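Local atomic coordinates of periplasmic binding protein (Veillonella parvula, PDB entry 4LJS), a protein that probably captures a substrate in the periplasm for uptake by a bacterial ABC transporter. Residues A[195-209]-A[226-240]. Numbering follows the deposited sequence.
Sequences PKALFIEVQGKHFRL and DVIDTETPSISMEDV
K196 lies alongside D226 and points the same way, its CD 3.5 Å from D226 OD2, while I228 crosses the lysine chain at about a right angle and sets CG1 3.6 Å from K196 CG. CG of K196 stands anti to the backbone N (chi1 179°), and the chain then bends at chi2 and chi3, which lays its methylenes between acid and isoleucine; NZ stops short of a salt bridge and makes a weak bond to Q243 O. With an alanine here, I228 CG1 would probably lose the packing of the lysine CG and CD, and D226 a nearby positive charge. Beneath these side chains the strands run parallel, and A197 is held through both its backbone polar groups by the same neighbour, its N donating to D226 O and its O accepting from I228 N, each at 2.9 Å. Where the strands part, a water bridges F199 N and I228 O, reaching the F199 ring at its edge.

Farther along, I235 N bonds to F207 O (3.0 Å), and I235 CG2 packs against I200 CG2 across a right-angled crossing. The CE methyl of selenomethionine M237 comes obliquely to F207 CZ at 3.9 Å, and V240 crosses L198. L209 pushes CD2 among D229, T230 and T232, 3.4 Å from T232 O. The 196-203/206-209 hairpin, with its type II' turn, thus joins a parallel strand and the helix starting at M237 within the mixed sheet, flanked by helices, of one lobe, consistent with the two-lobed fold of periplasmic binding proteins.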
loop_
_atom_site.group_PDB
_atom_site.type_symbol
_atom_site.label_atom_id
_atom_site.label_comp_id
_atom_site.label_asym_id
_atom_site.label_seq_id
_atom_site.Cartn_x
_atom_site.Cartn_y
_atom_site.Cartn_z
ATOM N N PRO A 195 -8.649 -21.627 -6.428
ATOM C CA PRO A 195 -8.573 -20.995 -7.749
ATOM C C PRO A 195 -7.120 -20.734 -8.144
ATOM O O PRO A 195 -6.287 -20.482 -7.275
ATOM C CB PRO A 195 -9.313 -19.672 -7.539
ATOM C CG PRO A 195 -9.108 -19.363 -6.098
ATOM C CD PRO A 195 -9.129 -20.694 -5.393
ATOM N N LYS A 196 -6.820 -20.811 -9.436
ATOM C CA LYS A 196 -5.481 -20.496 -9.923
ATOM C C LYS A 196 -5.410 -19.045 -10.418
ATOM O O LYS A 196 -6.055 -18.683 -11.412
ATOM C CB LYS A 196 -5.059 -21.472 -11.028
ATOM C CG LYS A 196 -3.676 -21.177 -11.598
ATOM C CD LYS A 196 -2.763 -22.398 -11.601
ATOM C CE LYS A 196 -3.136 -23.375 -12.694
ATOM N NZ LYS A 196 -1.950 -24.164 -13.132
ATOM N N ALA A 197 -4.622 -18.225 -9.729
ATOM C CA ALA A 197 -4.577 -16.789 -10.004
ATOM C C ALA A 197 -3.283 -16.322 -10.675
ATOM O O ALA A 197 -2.202 -16.861 -10.418
ATOM C CB ALA A 197 -4.806 -15.996 -8.718
ATOM N N LEU A 198 -3.411 -15.302 -11.523
ATOM C CA LEU A 198 -2.262 -14.647 -12.129
ATOM C C LEU A 198 -2.303 -13.149 -11.871
ATOM O O LEU A 198 -3.301 -12.493 -12.169
ATOM C CB LEU A 198 -2.225 -14.905 -13.636
ATOM C CG LEU A 198 -1.154 -14.116 -14.391
ATOM C CD1 LEU A 198 0.241 -14.611 -14.026
ATOM C CD2 LEU A 198 -1.387 -14.168 -15.895
ATOM N N PHE A 199 -1.219 -12.613 -11.313
ATOM C CA PHE A 199 -1.095 -11.175 -11.100
ATOM C C PHE A 199 -0.054 -10.607 -12.050
ATOM O O PHE A 199 1.118 -10.991 -12.005
ATOM C CB PHE A 199 -0.677 -10.866 -9.666
ATOM C CG PHE A 199 -1.640 -11.362 -8.629
ATOM C CD1 PHE A 199 -1.604 -12.681 -8.200
ATOM C CD2 PHE A 199 -2.571 -10.506 -8.068
ATOM C CE1 PHE A 199 -2.485 -13.136 -7.235
ATOM C CE2 PHE A 199 -3.457 -10.953 -7.103
ATOM C CZ PHE A 199 -3.417 -12.273 -6.689
ATOM N N ILE A 200 -0.485 -9.698 -12.915
ATOM C CA ILE A 200 0.426 -9.065 -13.860
ATOM C C ILE A 200 0.136 -7.582 -14.015
ATOM O O ILE A 200 -0.999 -7.139 -13.832
ATOM C CB ILE A 200 0.362 -9.721 -15.257
ATOM C CG1 ILE A 200 -1.091 -9.868 -15.714
ATOM C CG2 ILE A 200 1.055 -11.072 -15.243
ATOM C CD1 ILE A 200 -1.244 -10.125 -17.193
ATOM N N GLU A 201 1.178 -6.820 -14.341
ATOM C CA GLU A 201 1.025 -5.425 -14.735
ATOM C C GLU A 201 1.418 -5.312 -16.194
ATOM O O GLU A 201 2.421 -5.885 -16.618
ATOM C CB GLU A 201 1.897 -4.486 -13.887
ATOM C CG GLU A 201 1.859 -3.029 -14.366
ATOM C CD GLU A 201 2.705 -2.072 -13.528
ATOM O OE1 GLU A 201 3.519 -2.544 -12.702
ATOM O OE2 GLU A 201 2.548 -0.840 -13.705
ATOM N N VAL A 202 0.621 -4.582 -16.965
ATOM C CA VAL A 202 0.907 -4.410 -18.380
ATOM C C VAL A 202 1.798 -3.199 -18.614
ATOM O O VAL A 202 1.466 -2.084 -18.212
ATOM C CB VAL A 202 -0.379 -4.270 -19.206
ATOM C CG1 VAL A 202 -0.047 -3.852 -20.633
ATOM C CG2 VAL A 202 -1.150 -5.578 -19.186
ATOM N N GLN A 203 2.939 -3.437 -19.253
ATOM C CA GLN A 203 3.875 -2.379 -19.596
ATOM C C GLN A 203 4.231 -2.499 -21.063
ATOM O O GLN A 203 5.059 -3.327 -21.446
ATOM C CB GLN A 203 5.132 -2.474 -18.736
ATOM C CG GLN A 203 4.935 -1.960 -17.325
ATOM C CD GLN A 203 4.751 -0.454 -17.287
ATOM O OE1 GLN A 203 5.449 0.287 -17.983
ATOM N NE2 GLN A 203 3.806 0.005 -16.481
ATOM N N GLY A 204 3.597 -1.667 -21.883
ATOM C CA GLY A 204 3.736 -1.776 -23.320
ATOM C C GLY A 204 3.094 -3.065 -23.790
ATOM O O GLY A 204 1.913 -3.315 -23.536
ATOM N N LYS A 205 3.880 -3.899 -24.460
ATOM C CA LYS A 205 3.378 -5.169 -24.963
ATOM C C LYS A 205 3.841 -6.320 -24.082
ATOM O O LYS A 205 3.891 -7.466 -24.525
ATOM C CB LYS A 205 3.843 -5.392 -26.403
ATOM N N HIS A 206 4.175 -6.018 -22.831
ATOM C CA HIS A 206 4.722 -7.037 -21.943
ATOM C C HIS A 206 3.940 -7.215 -20.647
ATOM O O HIS A 206 3.299 -6.279 -20.157
ATOM C CB HIS A 206 6.191 -6.750 -21.649
ATOM C CG HIS A 206 7.062 -6.812 -22.864
ATOM N ND1 HIS A 206 7.442 -8.003 -23.446
ATOM C CD2 HIS A 206 7.613 -5.831 -23.619
ATOM C CE1 HIS A 206 8.196 -7.754 -24.503
ATOM N NE2 HIS A 206 8.315 -6.444 -24.630
ATOM N N PHE A 207 3.999 -8.429 -20.104
ATOM C CA PHE A 207 3.317 -8.762 -18.856
ATOM C C PHE A 207 4.300 -8.852 -17.702
ATOM O O PHE A 207 4.922 -9.891 -17.482
ATOM C CB PHE A 207 2.575 -10.095 -18.976
ATOM C CG PHE A 207 1.457 -10.081 -19.975
ATOM C CD1 PHE A 207 0.865 -8.889 -20.357
ATOM C CD2 PHE A 207 0.998 -11.261 -20.532
ATOM C CE1 PHE A 207 -0.164 -8.874 -21.275
ATOM C CE2 PHE A 207 -0.029 -11.253 -21.451
ATOM C CZ PHE A 207 -0.610 -10.055 -21.825
ATOM N N ARG A 208 4.431 -7.758 -16.966
ATOM C CA ARG A 208 5.262 -7.722 -15.775
ATOM C C ARG A 208 4.639 -8.653 -14.734
ATOM O O ARG A 208 3.472 -8.500 -14.390
ATOM C CB ARG A 208 5.332 -6.281 -15.265
ATOM C CG ARG A 208 6.169 -6.047 -14.021
ATOM C CD ARG A 208 6.190 -4.556 -13.675
ATOM N NE ARG A 208 7.053 -3.782 -14.573
ATOM C CZ ARG A 208 7.145 -2.450 -14.567
ATOM N NH1 ARG A 208 6.411 -1.737 -13.727
ATOM N NH2 ARG A 208 7.966 -1.827 -15.405
ATOM N N LEU A 209 5.410 -9.624 -14.254
ATOM C CA LEU A 209 4.886 -10.648 -13.348
ATOM C C LEU A 209 5.043 -10.301 -11.865
ATOM O O LEU A 209 6.095 -9.844 -11.436
ATOM C CB LEU A 209 5.564 -11.992 -13.627
ATOM C CG LEU A 209 5.308 -13.112 -12.613
ATOM C CD1 LEU A 209 3.852 -13.562 -12.626
ATOM C CD2 LEU A 209 6.233 -14.285 -12.868
ATOM N N ASP A 226 -4.066 -20.564 -5.599
ATOM C CA ASP A 226 -2.890 -21.144 -6.222
ATOM C C ASP A 226 -2.259 -20.071 -7.112
ATOM O O ASP A 226 -2.673 -19.877 -8.255
ATOM C CB ASP A 226 -3.287 -22.384 -7.033
ATOM C CG ASP A 226 -2.090 -23.130 -7.594
ATOM O OD1 ASP A 226 -0.957 -22.884 -7.131
ATOM O OD2 ASP A 226 -2.289 -23.975 -8.495
ATOM N N VAL A 227 -1.272 -19.363 -6.570
ATOM C CA VAL A 227 -0.673 -18.230 -7.266
ATOM C C VAL A 227 0.375 -18.683 -8.273
ATOM O O VAL A 227 1.318 -19.392 -7.928
ATOM C CB VAL A 227 -0.049 -17.214 -6.276
ATOM C CG1 VAL A 227 0.594 -16.061 -7.026
ATOM C CG2 VAL A 227 -1.105 -16.678 -5.336
ATOM N N ILE A 228 0.194 -18.274 -9.524
ATOM C CA ILE A 228 1.146 -18.582 -10.586
ATOM C C ILE A 228 2.426 -17.764 -10.432
ATOM O O ILE A 228 2.371 -16.563 -10.166
ATOM C CB ILE A 228 0.536 -18.293 -11.970
ATOM C CG1 ILE A 228 -0.686 -19.180 -12.205
ATOM C CG2 ILE A 228 1.565 -18.498 -13.072
ATOM C CD1 ILE A 228 -1.426 -18.866 -13.469
ATOM N N ASP A 229 3.573 -18.417 -10.595
ATOM C CA ASP A 229 4.864 -17.737 -10.513
ATOM C C ASP A 229 5.935 -18.499 -11.281
ATOM O O ASP A 229 6.439 -19.519 -10.813
ATOM C CB ASP A 229 5.287 -17.562 -9.052
ATOM C CG ASP A 229 6.526 -16.695 -8.896
ATOM O OD1 ASP A 229 7.002 -16.123 -9.902
ATOM O OD2 ASP A 229 7.015 -16.568 -7.753
ATOM N N THR A 230 6.282 -17.996 -12.459
ATOM C CA THR A 230 7.293 -18.632 -13.294
ATOM C C THR A 230 8.695 -18.126 -12.964
ATOM O O THR A 230 9.662 -18.478 -13.639
ATOM C CB THR A 230 7.012 -18.398 -14.788
ATOM O OG1 THR A 230 6.927 -16.988 -15.043
ATOM C CG2 THR A 230 5.705 -19.071 -15.195
ATOM N N GLU A 231 8.790 -17.292 -11.932
ATOM C CA GLU A 231 10.073 -16.784 -11.448
ATOM C C GLU A 231 10.877 -16.084 -12.540
ATOM O O GLU A 231 12.039 -16.400 -12.771
ATOM C CB GLU A 231 10.886 -17.910 -10.815
ATOM C CG GLU A 231 10.135 -18.637 -9.716
ATOM C CD GLU A 231 10.920 -19.791 -9.141
ATOM O OE1 GLU A 231 11.894 -20.232 -9.788
ATOM O OE2 GLU A 231 10.562 -20.255 -8.037
ATOM N N THR A 232 10.233 -15.129 -13.198
ATOM C CA THR A 232 10.832 -14.353 -14.270
ATOM C C THR A 232 10.307 -12.935 -14.093
ATOM O O THR A 232 9.182 -12.751 -13.629
ATOM C CB THR A 232 10.365 -14.882 -15.637
ATOM O OG1 THR A 232 9.880 -16.224 -15.492
ATOM C CG2 THR A 232 11.493 -14.850 -16.669
ATOM N N PRO A 233 11.109 -11.919 -14.450
ATOM C CA PRO A 233 10.580 -10.556 -14.338
ATOM C C PRO A 233 9.379 -10.338 -15.261
ATOM O O PRO A 233 8.604 -9.400 -15.070
ATOM C CB PRO A 233 11.763 -9.677 -14.767
ATOM C CG PRO A 233 12.662 -10.584 -15.541
ATOM C CD PRO A 233 12.508 -11.933 -14.907
ATOM N N SER A 234 9.224 -11.222 -16.242
ATOM C CA SER A 234 8.146 -11.125 -17.211
ATOM C C SER A 234 7.569 -12.508 -17.499
ATOM O O SER A 234 8.288 -13.504 -17.468
ATOM C CB SER A 234 8.681 -10.513 -18.501
ATOM O OG SER A 234 9.832 -11.221 -18.946
ATOM N N ILE A 235 6.271 -12.577 -17.770
ATOM C CA ILE A 235 5.671 -13.840 -18.176
ATOM C C ILE A 235 5.146 -13.766 -19.607
ATOM O O ILE A 235 4.353 -12.885 -19.949
ATOM C CB ILE A 235 4.576 -14.333 -17.199
ATOM C CG1 ILE A 235 4.049 -15.698 -17.648
ATOM C CG2 ILE A 235 3.444 -13.326 -17.081
ATOM C CD1 ILE A 235 3.263 -16.441 -16.587
ATOM N N SER A 236 5.614 -14.687 -20.444
ATOM C CA SER A 236 5.212 -14.712 -21.841
ATOM C C SER A 236 3.734 -15.050 -21.966
ATOM O O SER A 236 3.175 -15.756 -21.123
ATOM C CB SER A 236 6.040 -15.733 -22.624
ATOM O OG SER A 236 5.701 -17.057 -22.246
HETATM N N MSE A 237 3.108 -14.537 -23.023
HETATM C CA MSE A 237 1.735 -14.888 -23.355
HETATM C C MSE A 237 1.622 -16.406 -23.510
HETATM O O MSE A 237 0.589 -17.006 -23.198
HETATM C CB MSE A 237 1.310 -14.177 -24.642
HETATM C CG MSE A 237 -0.101 -14.500 -25.111
HETATM SE SE MSE A 237 -0.795 -13.211 -26.403
HETATM C CE MSE A 237 -0.362 -11.571 -25.437
ATOM N N GLU A 238 2.708 -17.015 -23.971
ATOM C CA GLU A 238 2.796 -18.460 -24.129
ATOM C C GLU A 238 2.741 -19.197 -22.793
ATOM O O GLU A 238 2.032 -20.195 -22.653
ATOM C CB GLU A 238 4.084 -18.818 -24.860
ATOM C CG GLU A 238 4.371 -20.294 -24.891
ATOM C CD GLU A 238 5.476 -20.635 -25.855
ATOM O OE1 GLU A 238 6.417 -19.823 -25.986
ATOM O OE2 GLU A 238 5.397 -21.706 -26.490
ATOM N N ASP A 239 3.501 -18.704 -21.818
ATOM C CA ASP A 239 3.498 -19.269 -20.469
ATOM C C ASP A 239 2.161 -19.051 -19.768
ATOM O O ASP A 239 1.755 -19.849 -18.922
ATOM C CB ASP A 239 4.632 -18.672 -19.631
ATOM C CG ASP A 239 5.893 -19.508 -19.681
ATOM O OD1 ASP A 239 5.785 -20.746 -19.570
ATOM O OD2 ASP A 239 6.992 -18.930 -19.834
ATOM N N VAL A 240 1.481 -17.968 -20.118
ATOM C CA VAL A 240 0.166 -17.703 -19.554
ATOM C C VAL A 240 -0.848 -18.729 -20.060
ATOM O O VAL A 240 -1.672 -19.223 -19.294
ATOM C CB VAL A 240 -0.307 -16.266 -19.854
ATOM C CG1 VAL A 240 -1.720 -16.055 -19.351
ATOM C CG2 VAL A 240 0.639 -15.258 -19.215
HETATM O O HOH W 1 0.878 -14.255 -10.241
#